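Local coordinates for type IV pilus biogenesis protein PilB (Streptococcus sanguinis, PDB 7B7P) that is a minor type IV pilin with a von Willebrand factor A-like module carrying a metal-ion-dependent adhesion site, and has a direct role in adhesion, at residues V312-T324 and N346-F358. Residues are numbered along the deposited sequence; the frame is centred on the assembly and turned at random.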
ATOM      1  N   VAL A 312     -17.528  29.164 -13.911  1.00 72.04           N
ATOM      2  CA  VAL A 312     -17.012  30.283 -13.141  1.00 67.67           C
ATOM      3  C   VAL A 312     -15.540  30.024 -12.865  1.00 71.98           C
ATOM      4  O   VAL A 312     -15.174  28.963 -12.347  1.00 68.59           O
ATOM      5  CB  VAL A 312     -17.778  30.469 -11.821  1.00 69.17           C
ATOM      6  CG1 VAL A 312     -17.143  31.563 -10.992  1.00 66.44           C
ATOM      7  CG2 VAL A 312     -19.249  30.770 -12.101  1.00 71.81           C
ATOM      8  N   THR A 313     -14.693  30.986 -13.185  1.00 72.16           N
ATOM      9  CA  THR A 313     -13.273  30.760 -13.038  1.00 67.85           C
ATOM     10  C   THR A 313     -12.622  31.931 -12.308  1.00 73.61           C
ATOM     11  O   THR A 313     -13.171  33.039 -12.226  1.00 73.14           O
ATOM     12  CB  THR A 313     -12.644  30.490 -14.412  1.00 72.21           C
ATOM     13  OG1 THR A 313     -11.212  30.511 -14.311  1.00 80.33           O
ATOM     14  CG2 THR A 313     -13.166  31.484 -15.461  1.00 68.82           C
ATOM     15  N   PHE A 314     -11.462  31.656 -11.723  1.00 70.92           N
ATOM     16  CA  PHE A 314     -10.671  32.676 -11.051  1.00 67.25           C
ATOM     17  C   PHE A 314      -9.383  32.876 -11.832  1.00 69.21           C
ATOM     18  O   PHE A 314      -8.650  31.908 -12.080  1.00 65.62           O
ATOM     19  CB  PHE A 314     -10.400  32.302  -9.599  1.00 63.00           C
ATOM     20  CG  PHE A 314     -11.640  32.310  -8.733  1.00 65.75           C
ATOM     21  CD1 PHE A 314     -12.489  31.200  -8.685  1.00 60.85           C
ATOM     22  CD2 PHE A 314     -11.956  33.424  -7.967  1.00 64.04           C
ATOM     23  CE1 PHE A 314     -13.640  31.214  -7.878  1.00 59.96           C
ATOM     24  CE2 PHE A 314     -13.095  33.441  -7.157  1.00 61.63           C
ATOM     25  CZ  PHE A 314     -13.937  32.343  -7.121  1.00 60.80           C
ATOM     26  N   ASN A 315      -9.139  34.131 -12.248  1.00 70.84           N
ATOM     27  CA  ASN A 315      -7.915  34.479 -12.972  1.00 70.04           C
ATOM     28  C   ASN A 315      -6.678  34.117 -12.163  1.00 64.49           C
ATOM     29  O   ASN A 315      -5.723  33.542 -12.697  1.00 65.65           O
ATOM     30  CB  ASN A 315      -7.905  35.971 -13.314  1.00 69.14           C
ATOM     31  CG  ASN A 315      -8.971  36.353 -14.332  1.00 76.92           C
ATOM     32  OD1 ASN A 315      -9.243  35.601 -15.276  1.00 76.73           O
ATOM     33  ND2 ASN A 315      -9.576  37.531 -14.151  1.00 73.95           N
ATOM     34  N   ASN A 316      -6.680  34.441 -10.873  1.00 62.63           N
ATOM     35  CA  ASN A 316      -5.609  34.063  -9.949  1.00 68.41           C
ATOM     36  C   ASN A 316      -6.217  33.243  -8.820  1.00 67.96           C
ATOM     37  O   ASN A 316      -6.714  33.800  -7.831  1.00 68.99           O
ATOM     38  CB  ASN A 316      -4.878  35.290  -9.396  1.00 69.91           C
ATOM     39  CG  ASN A 316      -3.950  34.938  -8.202  1.00 83.56           C
ATOM     40  OD1 ASN A 316      -4.027  35.556  -7.127  1.00 82.54           O
ATOM     41  ND2 ASN A 316      -3.079  33.934  -8.394  1.00 83.06           N
ATOM     42  N   PRO A 317      -6.219  31.923  -8.917  1.00 69.26           N
ATOM     43  CA  PRO A 317      -6.762  31.124  -7.816  1.00 66.96           C
ATOM     44  C   PRO A 317      -5.832  31.140  -6.619  1.00 67.05           C
ATOM     45  O   PRO A 317      -4.617  31.021  -6.746  1.00 77.05           O
ATOM     46  CB  PRO A 317      -6.873  29.714  -8.406  1.00 65.37           C
ATOM     47  CG  PRO A 317      -6.655  29.883  -9.884  1.00 67.34           C
ATOM     48  CD  PRO A 317      -5.786  31.086 -10.045  1.00 67.61           C
ATOM     49  N   ILE A 318      -6.406  31.288  -5.444  1.00 67.96           N
ATOM     50  CA  ILE A 318      -5.707  30.982  -4.216  1.00 60.86           C
ATOM     51  C   ILE A 318      -6.507  29.855  -3.604  1.00 63.24           C
ATOM     52  O   ILE A 318      -7.658  30.052  -3.182  1.00 61.95           O
ATOM     53  CB  ILE A 318      -5.601  32.197  -3.291  1.00 64.84           C
ATOM     54  CG1 ILE A 318      -4.886  33.330  -4.037  1.00 66.32           C
ATOM     55  CG2 ILE A 318      -4.873  31.839  -2.025  1.00 58.21           C
ATOM     56  CD1 ILE A 318      -5.112  34.679  -3.459  1.00 61.56           C
ATOM     57  N   TYR A 319      -5.935  28.660  -3.614  1.00 59.59           N
ATOM     58  CA  TYR A 319      -6.702  27.496  -3.224  1.00 57.34           C
ATOM     59  C   TYR A 319      -7.093  27.569  -1.758  1.00 59.46           C
ATOM     60  O   TYR A 319      -6.364  28.098  -0.921  1.00 61.48           O
ATOM     61  CB  TYR A 319      -5.918  26.230  -3.541  1.00 59.80           C
ATOM     62  CG  TYR A 319      -5.750  26.125  -5.038  1.00 59.76           C
ATOM     63  CD1 TYR A 319      -6.860  26.093  -5.873  1.00 56.31           C
ATOM     64  CD2 TYR A 319      -4.497  26.112  -5.615  1.00 55.87           C
ATOM     65  CE1 TYR A 319      -6.717  26.038  -7.246  1.00 55.93           C
ATOM     66  CE2 TYR A 319      -4.336  26.051  -6.995  1.00 55.83           C
ATOM     67  CZ  TYR A 319      -5.445  26.017  -7.796  1.00 57.19           C
ATOM     68  OH  TYR A 319      -5.274  25.969  -9.147  1.00 61.77           O
ATOM     69  N   ASP A 320      -8.284  27.061  -1.467  1.00 58.65           N
ATOM     70  CA  ASP A 320      -8.741  26.858  -0.105  1.00 52.16           C
ATOM     71  C   ASP A 320      -8.007  25.688   0.528  1.00 59.65           C
ATOM     72  O   ASP A 320      -8.443  24.529   0.438  1.00 62.02           O
ATOM     73  CB  ASP A 320     -10.252  26.603  -0.089  1.00 53.60           C
ATOM     74  CG  ASP A 320     -10.827  26.553   1.318  1.00 53.89           C
ATOM     75  OD1 ASP A 320     -10.088  26.764   2.300  1.00 55.78           O
ATOM     76  OD2 ASP A 320     -12.028  26.265   1.439  1.00 61.97           O
ATOM     77  N   LEU A 321      -6.893  25.993   1.170  1.00 59.50           N
ATOM     78  CA  LEU A 321      -6.091  25.040   1.918  1.00 58.21           C
ATOM     79  C   LEU A 321      -6.328  25.115   3.423  1.00 54.94           C
ATOM     80  O   LEU A 321      -5.461  24.710   4.196  1.00 58.37           O
ATOM     81  CB  LEU A 321      -4.620  25.286   1.624  1.00 57.22           C
ATOM     82  CG  LEU A 321      -4.337  25.284   0.136  1.00 59.55           C
ATOM     83  CD1 LEU A 321      -2.839  25.550  -0.066  1.00 53.20           C
ATOM     84  CD2 LEU A 321      -4.766  23.916  -0.441  1.00 53.92           C
ATOM     85  N   SER A 322      -7.458  25.651   3.863  1.00 56.38           N
ATOM     86  CA  SER A 322      -7.637  25.816   5.297  1.00 60.19           C
ATOM     87  C   SER A 322      -7.922  24.466   5.971  1.00 62.37           C
ATOM     88  O   SER A 322      -8.582  23.598   5.399  1.00 61.78           O
ATOM     89  CB  SER A 322      -8.787  26.782   5.597  1.00 62.24           C
ATOM     90  OG  SER A 322      -9.182  26.636   6.960  1.00 66.27           O
ATOM     91  N   PRO A 323      -7.452  24.281   7.210  1.00 64.89           N
ATOM     92  CA  PRO A 323      -7.917  23.135   7.993  1.00 62.60           C
ATOM     93  C   PRO A 323      -9.345  23.288   8.447  1.00 68.00           C
ATOM     94  O   PRO A 323      -9.919  22.320   8.956  1.00 67.37           O
ATOM     95  CB  PRO A 323      -6.955  23.105   9.187  1.00 64.51           C
ATOM     96  CG  PRO A 323      -5.852  24.039   8.840  1.00 61.71           C
ATOM     97  CD  PRO A 323      -6.432  25.053   7.931  1.00 66.11           C
ATOM     98  N   THR A 324      -9.934  24.471   8.269  1.00 69.75           N
ATOM     99  CA  THR A 324     -11.343  24.702   8.558  1.00 69.87           C
ATOM    100  C   THR A 324     -12.136  24.327   7.316  1.00 67.14           C
ATOM    101  O   THR A 324     -11.945  24.912   6.246  1.00 69.75           O
ATOM    102  CB  THR A 324     -11.594  26.167   8.949  1.00 76.70           C
ATOM    103  OG1 THR A 324     -10.958  26.444  10.205  1.00 69.34           O
ATOM    104  CG2 THR A 324     -13.092  26.440   9.073  1.00 69.34           C
ATOM    105  N   ASN A 346      -6.611  23.946 -13.044  1.00 54.42           N
ATOM    106  CA  ASN A 346      -6.750  24.460 -11.673  1.00 55.18           C
ATOM    107  C   ASN A 346      -7.332  23.410 -10.729  1.00 58.60           C
ATOM    108  O   ASN A 346      -7.001  23.382  -9.533  1.00 55.06           O
ATOM    109  CB  ASN A 346      -7.636  25.723 -11.643  1.00 58.16           C
ATOM    110  CG  ASN A 346      -6.948  26.952 -12.249  1.00 59.30           C
ATOM    111  OD1 ASN A 346      -5.729  27.028 -12.293  1.00 59.76           O
ATOM    112  ND2 ASN A 346      -7.732  27.909 -12.708  1.00 59.84           N
ATOM    113  N   SER A 347      -8.220  22.560 -11.237  1.00 57.97           N
ATOM    114  CA  SER A 347      -8.802  21.503 -10.417  1.00 53.23           C
ATOM    115  C   SER A 347      -7.764  20.452 -10.042  1.00 55.93           C
ATOM    116  O   SER A 347      -7.776  19.922  -8.923  1.00 55.60           O
ATOM    117  CB  SER A 347      -9.979  20.877 -11.163  1.00 47.25           C
ATOM    118  OG  SER A 347     -10.607  19.917 -10.342  1.00 58.06           O
ATOM    119  N   ILE A 348      -6.878  20.119 -10.975  1.00 55.72           N
ATOM    120  CA  ILE A 348      -5.840  19.143 -10.695  1.00 52.42           C
ATOM    121  C   ILE A 348      -4.796  19.740  -9.759  1.00 55.86           C
ATOM    122  O   ILE A 348      -4.293  19.064  -8.857  1.00 52.03           O
ATOM    123  CB  ILE A 348      -5.227  18.649 -12.021  1.00 54.71           C
ATOM    124  CG1 ILE A 348      -6.234  17.754 -12.757  1.00 54.78           C
ATOM    125  CG2 ILE A 348      -3.920  17.895 -11.791  1.00 54.87           C
ATOM    126  CD1 ILE A 348      -5.814  17.357 -14.162  1.00 56.73           C
ATOM    127  N   ALA A 349      -4.452  21.016  -9.961  1.00 53.92           N
ATOM    128  CA  ALA A 349      -3.450  21.662  -9.115  1.00 55.95           C
ATOM    129  C   ALA A 349      -3.943  21.816  -7.685  1.00 52.46           C
ATOM    130  O   ALA A 349      -3.145  21.736  -6.743  1.00 57.01           O
ATOM    131  CB  ALA A 349      -3.064  23.036  -9.682  1.00 55.06           C
ATOM    132  N   TYR A 350      -5.243  22.040  -7.503  1.00 54.45           N
ATOM    133  CA  TYR A 350      -5.813  22.108  -6.158  1.00 52.61           C
ATOM    134  C   TYR A 350      -5.493  20.844  -5.380  1.00 53.30           C
ATOM    135  O   TYR A 350      -5.077  20.897  -4.219  1.00 55.69           O
ATOM    136  CB  TYR A 350      -7.328  22.321  -6.251  1.00 48.30           C
ATOM    137  CG  TYR A 350      -8.049  22.455  -4.920  1.00 52.66           C
ATOM    138  CD1 TYR A 350      -7.421  23.022  -3.836  1.00 54.57           C
ATOM    139  CD2 TYR A 350      -9.385  22.058  -4.769  1.00 52.45           C
ATOM    140  CE1 TYR A 350      -8.048  23.172  -2.640  1.00 54.39           C
ATOM    141  CE2 TYR A 350     -10.040  22.220  -3.575  1.00 54.95           C
ATOM    142  CZ  TYR A 350      -9.360  22.793  -2.506  1.00 58.33           C
ATOM    143  OH  TYR A 350      -9.969  22.966  -1.286  1.00 58.78           O
ATOM    144  N   ALA A 351      -5.680  19.688  -6.019  1.00 53.60           N
ATOM    145  CA  ALA A 351      -5.408  18.419  -5.361  1.00 51.51           C
ATOM    146  C   ALA A 351      -3.925  18.283  -5.024  1.00 52.31           C
ATOM    147  O   ALA A 351      -3.558  17.713  -3.991  1.00 55.22           O
ATOM    148  CB  ALA A 351      -5.886  17.278  -6.258  1.00 45.47           C
ATOM    149  N   GLY A 352      -3.051  18.802  -5.879  1.00 55.31           N
ATOM    150  CA  GLY A 352      -1.641  18.785  -5.553  1.00 55.86           C
ATOM    151  C   GLY A 352      -1.307  19.706  -4.390  1.00 56.51           C
ATOM    152  O   GLY A 352      -0.512  19.351  -3.514  1.00 53.72           O
ATOM    153  N   GLU A 353      -1.910  20.899  -4.353  1.00 58.45           N
ATOM    154  CA  GLU A 353      -1.656  21.782  -3.210  1.00 59.45           C
ATOM    155  C   GLU A 353      -2.162  21.151  -1.921  1.00 55.44           C
ATOM    156  O   GLU A 353      -1.482  21.209  -0.895  1.00 54.91           O
ATOM    157  CB  GLU A 353      -2.298  23.157  -3.406  1.00 55.92           C
ATOM    158  CG  GLU A 353      -1.659  23.980  -4.475  1.00 63.63           C
ATOM    159  CD  GLU A 353      -0.133  24.038  -4.342  1.00 72.36           C
ATOM    160  OE1 GLU A 353       0.359  24.527  -3.307  1.00 79.28           O
ATOM    161  OE2 GLU A 353       0.575  23.581  -5.268  1.00 76.49           O
ATOM    162  N   VAL A 354      -3.332  20.502  -1.968  1.00 51.82           N
ATOM    163  CA  VAL A 354      -3.851  19.836  -0.775  1.00 55.93           C
ATOM    164  C   VAL A 354      -2.891  18.747  -0.312  1.00 53.71           C
ATOM    165  O   VAL A 354      -2.594  18.623   0.883  1.00 52.68           O
ATOM    166  CB  VAL A 354      -5.257  19.270  -1.044  1.00 57.19           C
ATOM    167  CG1 VAL A 354      -5.622  18.265   0.031  1.00 51.27           C
ATOM    168  CG2 VAL A 354      -6.290  20.398  -1.122  1.00 51.74           C
ATOM    169  N   SER A 355      -2.362  17.970  -1.255  1.00 56.82           N
ATOM    170  CA  SER A 355      -1.463  16.875  -0.902  1.00 58.60           C
ATOM    171  C   SER A 355      -0.195  17.386  -0.230  1.00 53.29           C
ATOM    172  O   SER A 355       0.283  16.795   0.745  1.00 54.72           O
ATOM    173  CB  SER A 355      -1.105  16.065  -2.153  1.00 59.21           C
ATOM    174  OG  SER A 355      -0.352  14.917  -1.788  1.00 62.02           O
ATOM    175  N   LYS A 356       0.364  18.479  -0.732  1.00 54.40           N
ATOM    176  CA  LYS A 356       1.571  19.026  -0.116  1.00 59.61           C
ATOM    177  C   LYS A 356       1.309  19.513   1.306  1.00 57.96           C
ATOM    178  O   LYS A 356       2.155  19.362   2.187  1.00 66.53           O
ATOM    179  CB  LYS A 356       2.127  20.154  -0.976  1.00 59.34           C
ATOM    180  CG  LYS A 356       2.957  19.659  -2.141  1.00 66.06           C
ATOM    181  CD  LYS A 356       2.722  20.490  -3.371  1.00 68.85           C
ATOM    182  CE  LYS A 356       3.371  21.831  -3.249  1.00 73.11           C
ATOM    183  NZ  LYS A 356       3.680  22.352  -4.623  1.00 82.35           N
ATOM    184  N   LYS A 357       0.142  20.083   1.562  1.00 59.28           N
ATOM    185  CA  LYS A 357      -0.105  20.597   2.900  1.00 59.40           C
ATOM    186  C   LYS A 357      -0.526  19.505   3.886  1.00 61.88           C
ATOM    187  O   LYS A 357      -0.103  19.535   5.047  1.00 62.92           O
ATOM    188  CB  LYS A 357      -1.166  21.690   2.857  1.00 59.32           C
ATOM    189  CG  LYS A 357      -1.413  22.308   4.218  1.00 60.49           C
ATOM    190  CD  LYS A 357      -2.206  23.586   4.137  1.00 58.25           C
ATOM    191  CE  LYS A 357      -2.251  24.285   5.511  1.00 60.72           C
ATOM    192  NZ  LYS A 357      -2.929  25.596   5.373  1.00 63.98           N
ATOM    193  N   PHE A 358      -1.346  18.542   3.457  1.00 52.44           N
ATOM    194  CA  PHE A 358      -2.023  17.640   4.379  1.00 54.32           C
ATOM    195  C   PHE A 358      -1.514  16.194   4.329  1.00 60.81           C
ATOM    196  O   PHE A 358      -2.061  15.326   5.027  1.00 56.43           O
ATOM    197  CB  PHE A 358      -3.534  17.665   4.095  1.00 50.42           C
ATOM    198  CG  PHE A 358      -4.208  18.975   4.449  1.00 60.56           C
ATOM    199  CD1 PHE A 358      -4.501  19.283   5.772  1.00 61.60           C
ATOM    200  CD2 PHE A 358      -4.534  19.905   3.460  1.00 57.24           C
ATOM    201  CE1 PHE A 358      -5.119  20.483   6.107  1.00 62.15           C
ATOM    202  CE2 PHE A 358      -5.141  21.104   3.781  1.00 59.18           C
ATOM    203  CZ  PHE A 358      -5.445  21.395   5.114  1.00 61.46           C
TER
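On the flank of the von Willebrand factor A-like module, an extended loop leaving strand 311-314 runs along helix 341-358, with Y319, L321 and Y350 making the largest shares of the contact. Y319 lies on the helix backbone: CA of Y350 stands 4.0 Å from the centroid of the Y319 ring, almost on its normal, a CH-pi contact in which the aromatic face offers its pi cloud to the backbone C-H. The Y319 and Y350 side chains slide past each other in opposite directions, their ring planes 23° apart and so offset that the rings barely overlap; the closer touch is CB of Y319 against CD1 of Y350, at 3.6 Å. Farther out, the Y319 hydroxyl reaches A349 CB and the backbone of N346, whose side chain crosses that of P317 at about a right angle, ND2 lying 3.6 Å from P317 CG.

The helix belongs to the alpha/beta VWFA fold, while the loop comes from a small antiparallel sheet beside it, and two side-chain donors of the helix bind loop carbonyls. Y350, its CG swung anti to the backbone N (chi1 -178°), donates a hydrogen bond from OH to D320 O at 2.8 Å, 18° from the carbonyl plane. Two turns further along the helix, K357 has a chain long and extended enough to bring NZ to 2.9 Å from L321 O, well above the carbonyl plane; the edge of the F358 ring meets the same oxygen through CZ at 3.4 Å. Between these bonds L321 inserts its branched, apolar end, CD2 lying 3.9 Å from V354 CG2 and packing also on E353 CB and the edge of the Y350 ring. D320 shapes the loop itself: OD1 accepts from S322 N in an Asx turn, while OD2 forms a salt bridge with R331.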